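Local coordinates for protein RTX toxin (Vibrio vulnificus CMCP6, PDB 6A7H) that cleaves the small GTPases Ras and Rap1 as a specific endopeptidase and thereby inactivates them, at residues D301-L306 and L457-L462; A392-R397 and M408-A413; A438-H443 and P451-R456. One frame throughout, in Å; residues are numbered along the deposited sequence.

Contact 1. Residues D301-L306 and L457-L462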
ATOM      1  N   ASP A 301      12.245  -0.532  31.513  1.00 54.86           N
ATOM      2  CA  ASP A 301      12.478   0.734  30.802  1.00 65.34           C
ATOM      3  C   ASP A 301      12.359   0.529  29.276  1.00 60.14           C
ATOM      4  O   ASP A 301      13.096   1.123  28.489  1.00 63.30           O
ATOM      5  CB  ASP A 301      13.856   1.315  31.204  1.00 83.20           C
ATOM      6  CG  ASP A 301      14.134   2.706  30.621  1.00 89.45           C
ATOM      7  OD1 ASP A 301      13.434   3.673  30.993  1.00 85.39           O
ATOM      8  OD2 ASP A 301      15.081   2.835  29.814  1.00 95.33           O
ATOM      9  N   ARG A 302      11.431  -0.335  28.870  1.00 46.85           N
ATOM     10  CA  ARG A 302      11.119  -0.543  27.462  1.00 42.95           C
ATOM     11  C   ARG A 302       9.611  -0.662  27.269  1.00 47.43           C
ATOM     12  O   ARG A 302       8.892  -1.161  28.138  1.00 47.39           O
ATOM     13  CB  ARG A 302      11.823  -1.788  26.917  1.00 40.14           C
ATOM     14  CG  ARG A 302      13.291  -1.569  26.649  1.00 43.66           C
ATOM     15  CD  ARG A 302      14.001  -2.848  26.278  1.00 42.74           C
ATOM     16  NE  ARG A 302      15.402  -2.745  26.658  1.00 55.40           N
ATOM     17  CZ  ARG A 302      15.904  -3.214  27.794  1.00 56.23           C
ATOM     18  NH1 ARG A 302      15.131  -3.851  28.653  1.00 60.55           N
ATOM     19  NH2 ARG A 302      17.187  -3.064  28.058  1.00 62.17           N
ATOM     20  N   LYS A 303       9.141  -0.206  26.117  1.00 41.26           N
ATOM     21  CA  LYS A 303       7.719  -0.085  25.863  1.00 37.56           C
ATOM     22  C   LYS A 303       7.087  -1.432  25.446  1.00 41.83           C
ATOM     23  O   LYS A 303       5.865  -1.596  25.481  1.00 38.70           O
ATOM     24  CB  LYS A 303       7.488   0.980  24.790  1.00 45.03           C
ATOM     25  CG  LYS A 303       8.074   0.618  23.412  1.00 52.60           C
ATOM     26  CD  LYS A 303       8.436   1.866  22.592  1.00 58.14           C
ATOM     27  CE  LYS A 303       9.657   2.556  23.188  1.00 64.66           C
ATOM     28  NZ  LYS A 303       9.995   3.806  22.472  1.00 68.51           N
ATOM     29  N   GLY A 304       7.913  -2.403  25.068  1.00 35.33           N
ATOM     30  CA  GLY A 304       7.373  -3.656  24.588  1.00 39.75           C
ATOM     31  C   GLY A 304       8.402  -4.725  24.283  1.00 40.59           C
ATOM     32  O   GLY A 304       9.596  -4.541  24.534  1.00 34.93           O
ATOM     33  N   LEU A 305       7.910  -5.853  23.767  1.00 33.51           N
ATOM     34  CA  LEU A 305       8.730  -6.968  23.306  1.00 33.79           C
ATOM     35  C   LEU A 305       8.571  -7.199  21.816  1.00 29.73           C
ATOM     36  O   LEU A 305       7.449  -7.189  21.311  1.00 38.67           O
ATOM     37  CB  LEU A 305       8.345  -8.267  24.005  1.00 38.24           C
ATOM     38  CG  LEU A 305       8.452  -8.442  25.501  1.00 46.05           C
ATOM     39  CD1 LEU A 305       8.301  -9.918  25.791  1.00 48.70           C
ATOM     40  CD2 LEU A 305       9.790  -7.939  25.953  1.00 53.57           C
ATOM     41  N   LEU A 306       9.677  -7.457  21.126  1.00 27.17           N
ATOM     42  CA  LEU A 306       9.632  -7.834  19.717  1.00 29.52           C
ATOM     43  C   LEU A 306      10.105  -9.266  19.568  1.00 31.56           C
ATOM     44  O   LEU A 306      11.271  -9.574  19.822  1.00 32.61           O
ATOM     45  CB  LEU A 306      10.496  -6.898  18.851  1.00 27.39           C
ATOM     46  CG  LEU A 306      10.054  -5.429  18.754  1.00 34.44           C
ATOM     47  CD1 LEU A 306      11.074  -4.591  17.982  1.00 29.81           C
ATOM     48  CD2 LEU A 306       8.677  -5.326  18.108  1.00 28.04           C
ATOM     49  N   LEU A 457      11.195   1.429  16.895  1.00 38.77           N
ATOM     50  CA  LEU A 457      10.571   1.351  18.225  1.00 33.15           C
ATOM     51  C   LEU A 457      11.569   1.315  19.389  1.00 41.03           C
ATOM     52  O   LEU A 457      11.169   1.130  20.544  1.00 41.55           O
ATOM     53  CB  LEU A 457       9.673   0.124  18.307  1.00 33.63           C
ATOM     54  CG  LEU A 457       8.523   0.018  17.300  1.00 31.11           C
ATOM     55  CD1 LEU A 457       7.805  -1.286  17.458  1.00 28.26           C
ATOM     56  CD2 LEU A 457       7.551   1.190  17.450  1.00 31.52           C
ATOM     57  N   ASP A 458      12.858   1.486  19.083  1.00 41.69           N
ATOM     58  CA  ASP A 458      13.920   1.491  20.097  1.00 44.00           C
ATOM     59  C   ASP A 458      13.940   0.190  20.929  1.00 36.12           C
ATOM     60  O   ASP A 458      14.075   0.215  22.156  1.00 37.34           O
ATOM     61  CB  ASP A 458      13.777   2.726  21.006  1.00 47.22           C
ATOM     62  CG  ASP A 458      15.012   2.968  21.886  1.00 65.40           C
ATOM     63  OD1 ASP A 458      16.117   2.500  21.535  1.00 76.67           O
ATOM     64  OD2 ASP A 458      14.881   3.640  22.929  1.00 68.77           O
ATOM     65  N   LEU A 459      13.809  -0.946  20.253  1.00 30.24           N
ATOM     66  CA  LEU A 459      13.787  -2.238  20.935  1.00 33.28           C
ATOM     67  C   LEU A 459      14.723  -3.261  20.295  1.00 37.89           C
ATOM     68  O   LEU A 459      15.015  -3.181  19.101  1.00 34.80           O
ATOM     69  CB  LEU A 459      12.363  -2.792  20.964  1.00 31.77           C
ATOM     70  CG  LEU A 459      11.322  -2.003  21.760  1.00 30.04           C
ATOM     71  CD1 LEU A 459       9.952  -2.688  21.645  1.00 30.80           C
ATOM     72  CD2 LEU A 459      11.743  -1.868  23.210  1.00 30.99           C
ATOM     73  N   PRO A 460      15.197  -4.237  21.092  1.00 37.64           N
ATOM     74  CA  PRO A 460      15.990  -5.338  20.536  1.00 31.42           C
ATOM     75  C   PRO A 460      15.096  -6.381  19.867  1.00 32.43           C
ATOM     76  O   PRO A 460      13.907  -6.460  20.164  1.00 38.36           O
ATOM     77  CB  PRO A 460      16.688  -5.913  21.767  1.00 38.51           C
ATOM     78  CG  PRO A 460      15.696  -5.685  22.868  1.00 36.17           C
ATOM     79  CD  PRO A 460      15.040  -4.356  22.553  1.00 34.22           C
ATOM     80  N   ALA A 461      15.651  -7.167  18.958  1.00 33.21           N
ATOM     81  CA  ALA A 461      14.887  -8.257  18.360  1.00 36.39           C
ATOM     82  C   ALA A 461      15.120  -9.517  19.181  1.00 35.79           C
ATOM     83  O   ALA A 461      16.266  -9.840  19.508  1.00 40.63           O
ATOM     84  CB  ALA A 461      15.291  -8.474  16.900  1.00 32.54           C
ATOM     85  N   LEU A 462      14.046 -10.225  19.504  1.00 29.78           N
ATOM     86  CA  LEU A 462      14.129 -11.381  20.395  1.00 31.76           C
ATOM     87  C   LEU A 462      13.731 -12.719  19.757  1.00 39.99           C
ATOM     88  O   LEU A 462      13.026 -12.782  18.740  1.00 39.80           O
ATOM     89  CB  LEU A 462      13.254 -11.153  21.632  1.00 37.88           C
ATOM     90  CG  LEU A 462      13.511  -9.887  22.451  1.00 40.60           C
ATOM     91  CD1 LEU A 462      12.466  -9.724  23.555  1.00 40.75           C
ATOM     92  CD2 LEU A 462      14.912  -9.926  23.032  1.00 34.02           C
TER
HETATM   93  O   HOH W   1      12.023  -6.345  22.146  1.00 28.09           O
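L306 and L459 meet at the edge of the four-stranded parallel sheet, where the chain leaving helix 453-457 comes up against the outermost strand 304-309. Their side chains cross at about a right angle, L459 CB lying 3.7 Å from L306 CD1. The two methyls of L459 diverge: CD1 sits 3.5 Å from G304 O, whereas CD2 reaches R302 CB at 3.7 Å. The other branch of L306 turns elsewhere, its CD2 approaching L457 CD1 at 4.2 Å. The chain of K303 is bent at chi3 (71°), bringing its CE to 3.4 Å from L457 O.

The segments run 61° apart, and one direct backbone bond joins them. L462 N donates to L306 O over 2.9 Å, in a bond bent to 138° at the hydrogen. Where the chains separate, a water bridges them, accepting from L306 N (2.8 Å) and donating to P460 O (2.7 Å).

In the second shell, a Schellman motif at D458 ends the helix and turns L459 toward the strand. L305 and L462 both pack on L298 of helix 290-298. W269 NE1 grips L459 O, while the guanidinium of R302 is tied to L298 O and Y273 OH.

Contact 2. Residues A392-R397 and M408-A413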
ATOM      1  N   ALA A 392       0.885  -4.304   6.479  1.00 36.61           N
ATOM      2  CA  ALA A 392       0.304  -3.394   5.503  1.00 34.32           C
ATOM      3  C   ALA A 392      -0.444  -4.161   4.406  1.00 36.09           C
ATOM      4  O   ALA A 392      -0.785  -5.335   4.586  1.00 37.32           O
ATOM      5  CB  ALA A 392       1.368  -2.535   4.914  1.00 34.65           C
ATOM      6  N   ASN A 393      -0.692  -3.506   3.271  1.00 33.00           N
ATOM      7  CA  ASN A 393      -1.593  -4.055   2.263  1.00 36.07           C
ATOM      8  C   ASN A 393      -0.917  -4.663   1.034  1.00 45.02           C
ATOM      9  O   ASN A 393      -1.592  -5.112   0.107  1.00 47.43           O
ATOM     10  CB  ASN A 393      -2.571  -2.971   1.805  1.00 36.78           C
ATOM     11  CG  ASN A 393      -3.444  -2.450   2.947  1.00 50.33           C
ATOM     12  OD1 ASN A 393      -3.749  -3.181   3.895  1.00 46.77           O
ATOM     13  ND2 ASN A 393      -3.848  -1.184   2.858  1.00 44.24           N
ATOM     14  N   SER A 394       0.407  -4.705   1.027  1.00 34.88           N
ATOM     15  CA  SER A 394       1.110  -5.155  -0.168  1.00 37.90           C
ATOM     16  C   SER A 394       1.652  -6.576  -0.029  1.00 43.73           C
ATOM     17  O   SER A 394       1.486  -7.223   0.996  1.00 43.16           O
ATOM     18  CB  SER A 394       2.244  -4.194  -0.495  1.00 33.06           C
ATOM     19  OG  SER A 394       3.159  -4.145   0.583  1.00 44.66           O
ATOM     20  N   SER A 395       2.300  -7.066  -1.072  1.00 51.64           N
ATOM     21  CA  SER A 395       2.774  -8.441  -1.066  1.00 58.62           C
ATOM     22  C   SER A 395       3.951  -8.643  -0.111  1.00 58.82           C
ATOM     23  O   SER A 395       4.866  -7.825  -0.077  1.00 45.78           O
ATOM     24  CB  SER A 395       3.168  -8.860  -2.472  1.00 45.60           C
ATOM     25  OG  SER A 395       3.249 -10.259  -2.536  1.00 57.32           O
ATOM     26  N   ALA A 396       3.916  -9.735   0.657  1.00 66.67           N
ATOM     27  CA  ALA A 396       4.991 -10.066   1.598  1.00 75.77           C
ATOM     28  C   ALA A 396       6.124 -10.746   0.850  1.00 94.09           C
ATOM     29  O   ALA A 396       7.246 -10.881   1.349  1.00 93.86           O
ATOM     30  CB  ALA A 396       4.481 -10.962   2.714  1.00 75.07           C
ATOM     31  N   ARG A 397       5.769 -11.216  -0.338  1.00109.16           N
ATOM     32  CA  ARG A 397       6.680 -11.653  -1.384  1.00119.93           C
ATOM     33  C   ARG A 397       8.005 -10.900  -1.364  1.00121.73           C
ATOM     34  O   ARG A 397       8.033  -9.680  -1.531  1.00119.69           O
ATOM     35  CB  ARG A 397       5.962 -11.468  -2.723  1.00119.66           C
ATOM     36  CG  ARG A 397       6.628 -11.859  -4.027  1.00119.57           C
ATOM     37  CD  ARG A 397       5.826 -11.162  -5.137  1.00116.02           C
ATOM     38  NE  ARG A 397       5.546 -11.981  -6.310  1.00119.36           N
ATOM     39  CZ  ARG A 397       4.867 -11.537  -7.361  1.00113.89           C
ATOM     40  NH1 ARG A 397       4.411 -10.292  -7.361  1.00100.87           N
ATOM     41  NH2 ARG A 397       4.646 -12.329  -8.404  1.00119.27           N
ATOM     42  N   MET A 408      10.808  -2.599   0.036  1.00 28.71           N
ATOM     43  CA  MET A 408      11.002  -1.351   0.764  1.00 26.90           C
ATOM     44  C   MET A 408       9.652  -0.762   1.121  1.00 34.86           C
ATOM     45  O   MET A 408       9.468  -0.237   2.216  1.00 30.18           O
ATOM     46  CB  MET A 408      11.825  -0.348  -0.043  1.00 27.17           C
ATOM     47  CG  MET A 408      13.286  -0.725  -0.144  1.00 29.49           C
ATOM     48  SD  MET A 408      14.316   0.438  -1.058  1.00 37.85           S
ATOM     49  CE  MET A 408      13.513   0.546  -2.633  1.00 30.09           C
ATOM     50  N   TYR A 409       8.708  -0.856   0.192  1.00 31.27           N
ATOM     51  CA  TYR A 409       7.379  -0.332   0.444  1.00 32.22           C
ATOM     52  C   TYR A 409       6.753  -1.028   1.664  1.00 29.79           C
ATOM     53  O   TYR A 409       6.252  -0.372   2.561  1.00 27.34           O
ATOM     54  CB  TYR A 409       6.479  -0.493  -0.784  1.00 36.46           C
ATOM     55  CG  TYR A 409       5.052  -0.150  -0.477  1.00 35.65           C
ATOM     56  CD1 TYR A 409       4.625   1.170  -0.492  1.00 34.64           C
ATOM     57  CD2 TYR A 409       4.134  -1.143  -0.133  1.00 46.75           C
ATOM     58  CE1 TYR A 409       3.318   1.498  -0.194  1.00 42.25           C
ATOM     59  CE2 TYR A 409       2.826  -0.823   0.186  1.00 55.43           C
ATOM     60  CZ  TYR A 409       2.421   0.504   0.149  1.00 51.30           C
ATOM     61  OH  TYR A 409       1.124   0.844   0.459  1.00 54.49           O
ATOM     62  N   ARG A 410       6.798  -2.356   1.703  1.00 32.71           N
ATOM     63  CA  ARG A 410       6.208  -3.064   2.830  1.00 30.91           C
ATOM     64  C   ARG A 410       6.880  -2.690   4.163  1.00 31.78           C
ATOM     65  O   ARG A 410       6.206  -2.492   5.168  1.00 35.84           O
ATOM     66  CB  ARG A 410       6.279  -4.575   2.632  1.00 30.48           C
ATOM     67  CG  ARG A 410       5.776  -5.316   3.869  1.00 39.33           C
ATOM     68  CD  ARG A 410       5.763  -6.778   3.653  1.00 42.80           C
ATOM     69  NE  ARG A 410       5.051  -7.495   4.700  1.00 43.55           N
ATOM     70  CZ  ARG A 410       5.510  -8.603   5.270  1.00 46.80           C
ATOM     71  NH1 ARG A 410       6.693  -9.079   4.902  1.00 42.27           N
ATOM     72  NH2 ARG A 410       4.794  -9.237   6.200  1.00 47.14           N
ATOM     73  N   ALA A 411       8.205  -2.590   4.169  1.00 32.48           N
ATOM     74  CA  ALA A 411       8.936  -2.265   5.388  1.00 31.30           C
ATOM     75  C   ALA A 411       8.602  -0.853   5.847  1.00 32.66           C
ATOM     76  O   ALA A 411       8.478  -0.585   7.043  1.00 32.90           O
ATOM     77  CB  ALA A 411      10.447  -2.419   5.175  1.00 26.33           C
ATOM     78  N   GLY A 412       8.443   0.041   4.877  1.00 31.74           N
ATOM     79  CA  GLY A 412       8.052   1.404   5.163  1.00 23.36           C
ATOM     80  C   GLY A 412       6.661   1.466   5.766  1.00 30.41           C
ATOM     81  O   GLY A 412       6.453   2.093   6.806  1.00 30.87           O
ATOM     82  N   ALA A 413       5.703   0.813   5.111  1.00 29.93           N
ATOM     83  CA  ALA A 413       4.323   0.865   5.561  1.00 35.52           C
ATOM     84  C   ALA A 413       4.156   0.163   6.915  1.00 36.29           C
ATOM     85  O   ALA A 413       3.450   0.656   7.790  1.00 31.55           O
ATOM     86  CB  ALA A 413       3.397   0.252   4.516  1.00 31.06           C
TER
HETATM   87  O   HOH W   2       0.025  -1.157   2.192  1.00 54.83           O
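S394 meets Y409 at the edge of the ring: its OG lies in the ring plane, 3.2 Å from Y409 CD2, and its CB is 3.5 Å from Y409 CE2. A chi1 of 171° carries the ring out toward the loop, and a chi2 of 83° turns its CD2-CE2 edge to S394. R410 offers a face. Its chain is extended from CG to NE and lays the guanidinium beneath A396 CB, which stands 3.6 Å above the plane over the centre of the group, though A396 is poorly ordered. Farther along, A392 CB and A413 CB touch methyl to methyl at 3.5 Å.

No direct hydrogen bond crosses between the segments; a water does so, accepting from N393 N (2.7 Å) and donating to Y409 OH (2.9 Å). That hydroxyl is also bonded to D249, and R410 NE forms a salt bridge with D391, which fixes the planar group under the loop.

The segments belong to a beta-alpha-beta crossover: the loop follows strand 386-391, and helix 405-422 leads on to strand 430-436. R342 holds the loop through A392 O and S394 O, helix 240-263 packs on Y409 and A413, and L439 of helix 437-440 touches R410.

Contact 3. Residues A438-H443 and P451-R456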
ATOM      1  N   ALA A 438      12.637 -10.600   8.928  1.00 46.23           N
ATOM      2  CA  ALA A 438      13.097  -9.687   7.886  1.00 50.91           C
ATOM      3  C   ALA A 438      12.687  -8.235   8.159  1.00 45.49           C
ATOM      4  O   ALA A 438      13.392  -7.301   7.772  1.00 45.43           O
ATOM      5  CB  ALA A 438      12.576 -10.133   6.531  1.00 50.31           C
ATOM      6  N   LEU A 439      11.547  -8.048   8.812  1.00 31.84           N
ATOM      7  CA  LEU A 439      11.104  -6.703   9.161  1.00 36.90           C
ATOM      8  C   LEU A 439      11.810  -6.167  10.406  1.00 36.13           C
ATOM      9  O   LEU A 439      11.859  -4.960  10.631  1.00 38.26           O
ATOM     10  CB  LEU A 439       9.585  -6.674   9.363  1.00 34.33           C
ATOM     11  CG  LEU A 439       8.850  -6.710   8.030  1.00 38.24           C
ATOM     12  CD1 LEU A 439       7.383  -6.533   8.231  1.00 43.19           C
ATOM     13  CD2 LEU A 439       9.399  -5.617   7.129  1.00 37.19           C
ATOM     14  N   LEU A 440      12.358  -7.065  11.215  1.00 37.34           N
ATOM     15  CA  LEU A 440      12.992  -6.643  12.460  1.00 35.41           C
ATOM     16  C   LEU A 440      14.312  -5.936  12.170  1.00 40.25           C
ATOM     17  O   LEU A 440      14.666  -4.955  12.822  1.00 61.44           O
ATOM     18  CB  LEU A 440      13.199  -7.843  13.384  1.00 32.73           C
ATOM     19  CG  LEU A 440      11.897  -8.403  13.972  1.00 36.35           C
ATOM     20  CD1 LEU A 440      12.141  -9.595  14.903  1.00 31.21           C
ATOM     21  CD2 LEU A 440      11.135  -7.303  14.696  1.00 31.32           C
ATOM     22  N   GLN A 441      15.012  -6.435  11.165  1.00 27.10           N
ATOM     23  CA  GLN A 441      16.262  -5.870  10.696  1.00 37.14           C
ATOM     24  C   GLN A 441      16.042  -4.712   9.715  1.00 37.77           C
ATOM     25  O   GLN A 441      14.969  -4.566   9.107  1.00 31.67           O
ATOM     26  CB  GLN A 441      17.082  -6.959  10.009  1.00 50.71           C
ATOM     27  CG  GLN A 441      16.459  -7.352   8.661  1.00 66.36           C
ATOM     28  CD  GLN A 441      17.146  -8.519   7.975  1.00 79.51           C
ATOM     29  OE1 GLN A 441      17.623  -9.448   8.629  1.00 87.53           O
ATOM     30  NE2 GLN A 441      17.193  -8.476   6.645  1.00 80.03           N
ATOM     31  N   SER A 442      17.082  -3.911   9.535  1.00 32.08           N
ATOM     32  CA  SER A 442      17.032  -2.821   8.580  1.00 36.53           C
ATOM     33  C   SER A 442      17.180  -3.376   7.167  1.00 37.47           C
ATOM     34  O   SER A 442      17.750  -4.444   6.963  1.00 37.86           O
ATOM     35  CB  SER A 442      18.139  -1.802   8.864  1.00 29.48           C
ATOM     36  OG  SER A 442      19.404  -2.396   8.623  1.00 36.78           O
ATOM     37  N   HIS A 443      16.672  -2.635   6.194  1.00 27.60           N
ATOM     38  CA  HIS A 443      16.842  -2.979   4.791  1.00 27.99           C
ATOM     39  C   HIS A 443      17.983  -2.165   4.204  1.00 33.23           C
ATOM     40  O   HIS A 443      17.886  -0.944   4.075  1.00 37.10           O
ATOM     41  CB  HIS A 443      15.562  -2.717   4.001  1.00 27.15           C
ATOM     42  CG  HIS A 443      15.709  -2.976   2.534  1.00 33.31           C
ATOM     43  ND1 HIS A 443      15.448  -4.206   1.966  1.00 36.37           N
ATOM     44  CD2 HIS A 443      16.118  -2.175   1.523  1.00 31.51           C
ATOM     45  CE1 HIS A 443      15.679  -4.146   0.668  1.00 36.38           C
ATOM     46  NE2 HIS A 443      16.081  -2.921   0.372  1.00 38.36           N
ATOM     47  N   PRO A 451      14.912   1.792   7.892  1.00 29.86           N
ATOM     48  CA  PRO A 451      15.149   1.357   9.275  1.00 33.76           C
ATOM     49  C   PRO A 451      14.377   0.080   9.617  1.00 36.24           C
ATOM     50  O   PRO A 451      13.267  -0.107   9.126  1.00 31.34           O
ATOM     51  CB  PRO A 451      14.613   2.529  10.114  1.00 34.47           C
ATOM     52  CG  PRO A 451      14.599   3.686   9.215  1.00 36.19           C
ATOM     53  CD  PRO A 451      14.335   3.143   7.834  1.00 33.61           C
ATOM     54  N   GLY A 452      14.935  -0.787  10.450  1.00 34.93           N
ATOM     55  CA  GLY A 452      14.153  -1.915  10.932  1.00 26.81           C
ATOM     56  C   GLY A 452      13.095  -1.518  11.962  1.00 27.78           C
ATOM     57  O   GLY A 452      13.163  -0.445  12.582  1.00 31.04           O
ATOM     58  N   ILE A 453      12.117  -2.400  12.156  1.00 22.93           N
ATOM     59  CA  ILE A 453      11.115  -2.225  13.199  1.00 26.61           C
ATOM     60  C   ILE A 453      11.787  -1.974  14.543  1.00 28.26           C
ATOM     61  O   ILE A 453      11.347  -1.118  15.325  1.00 27.85           O
ATOM     62  CB  ILE A 453      10.196  -3.451  13.290  1.00 28.94           C
ATOM     63  CG1 ILE A 453       9.342  -3.551  12.024  1.00 34.50           C
ATOM     64  CG2 ILE A 453       9.306  -3.386  14.518  1.00 30.55           C
ATOM     65  CD1 ILE A 453       8.013  -2.810  12.094  1.00 27.75           C
ATOM     66  N   THR A 454      12.870  -2.711  14.788  1.00 30.35           N
ATOM     67  CA  THR A 454      13.661  -2.566  16.011  1.00 28.94           C
ATOM     68  C   THR A 454      14.129  -1.138  16.166  1.00 34.32           C
ATOM     69  O   THR A 454      13.954  -0.540  17.230  1.00 38.96           O
ATOM     70  CB  THR A 454      14.880  -3.502  16.008  1.00 31.54           C
ATOM     71  OG1 THR A 454      15.592  -3.325  14.782  1.00 39.26           O
ATOM     72  CG2 THR A 454      14.426  -4.958  16.100  1.00 30.06           C
ATOM     73  N   HIS A 455      14.724  -0.598  15.099  1.00 31.07           N
ATOM     74  CA  HIS A 455      15.187   0.789  15.093  1.00 29.26           C
ATOM     75  C   HIS A 455      14.043   1.766  15.338  1.00 30.75           C
ATOM     76  O   HIS A 455      14.181   2.720  16.103  1.00 34.42           O
ATOM     77  CB  HIS A 455      15.867   1.149  13.762  1.00 33.75           C
ATOM     78  CG  HIS A 455      17.115   0.376  13.487  1.00 38.87           C
ATOM     79  ND1 HIS A 455      17.299  -0.350  12.329  1.00 43.70           N
ATOM     80  CD2 HIS A 455      18.242   0.214  14.217  1.00 37.26           C
ATOM     81  CE1 HIS A 455      18.483  -0.934  12.362  1.00 41.57           C
ATOM     82  NE2 HIS A 455      19.079  -0.603  13.494  1.00 38.05           N
ATOM     83  N   ARG A 456      12.915   1.547  14.678  1.00 29.88           N
ATOM     84  CA  ARG A 456      11.846   2.530  14.785  1.00 43.58           C
ATOM     85  C   ARG A 456      11.206   2.565  16.186  1.00 43.68           C
ATOM     86  O   ARG A 456      10.785   3.636  16.633  1.00 38.30           O
ATOM     87  CB  ARG A 456      10.792   2.298  13.695  1.00 49.47           C
ATOM     88  CG  ARG A 456      10.795   3.451  12.700  1.00 58.44           C
ATOM     89  CD  ARG A 456      10.111   4.620  13.377  1.00 61.20           C
ATOM     90  NE  ARG A 456      10.077   5.857  12.613  1.00 56.88           N
ATOM     91  CZ  ARG A 456       9.310   6.078  11.557  1.00 64.38           C
ATOM     92  NH1 ARG A 456       8.549   5.113  11.056  1.00 59.10           N
ATOM     93  NH2 ARG A 456       9.359   7.261  10.958  1.00 79.68           N
TER
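L440 and I453, with S442, have the largest buried areas here, at a junction where one short helix ends and another starts. L440 CD2 packs on I453 CB at 4.2 Å, and L440 CB lies 4.1 Å from T454 CG2. The carbonyl of L440 carries much of the polar part of the contact: T454 OG1 donates to L440 O over 2.7 Å, nearly in line with the carbonyl (164°). A chi1 of 51° places that hydroxyl between the backbone N and the carbonyl carbon, turned to L440. T454 N adds a weak bond to L440 O at 3.5 Å.

I453 contributes both its amide and its side chain, whose CG1 lies against L439. I453 N donates to L439 O over 3.0 Å, almost straight at 171° and in the carbonyl plane. One amide thus bonds well and a second weakly to the last residues of the weakly bonded helix 437-440. G452, the N-cap residue, has no side chain to hold the backbones apart, and its CA comes 3.3 Å from Q441 O.

S442 approaches H455 at the ring edge, S442 CB being 3.6 Å from H455 CE1. Three residues into the helix from the N-cap, H455 ND1 accepts from G452 N (3.1 Å), the donor close to the ring plane, which limits the turning of the imidazole.

Around the junction, Y435 of strand 430-436 packs against both L440 and I453, N415 of helix 405-422 touches I453, and W269 of helix 266-273 meets H455 edge-to-face.

Contacts 1 and 3 are buried and adjoin, because helix 453-457 leads straight into the chain that packs on strand 304-309. T454 O probably accepts from L459 N (3.1 Å), and A461 CB lies on T454 CG2 and L440 CD1. Contact 2, partly buried and nearest the chain's centre, does not touch contact 1 (nearest atoms about 10 Å apart) but meets contact 3 where L439 packs on A411 and R410. Their chemistry differs: leucine packing with one backbone bond and a water at the sheet edge, ring-edge and guanidinium-face contacts without direct hydrogen bonds in contact 2, and carbonyls of L439 and L440 accepting from the amide of I453 and the hydroxyl of T454 in contact 3.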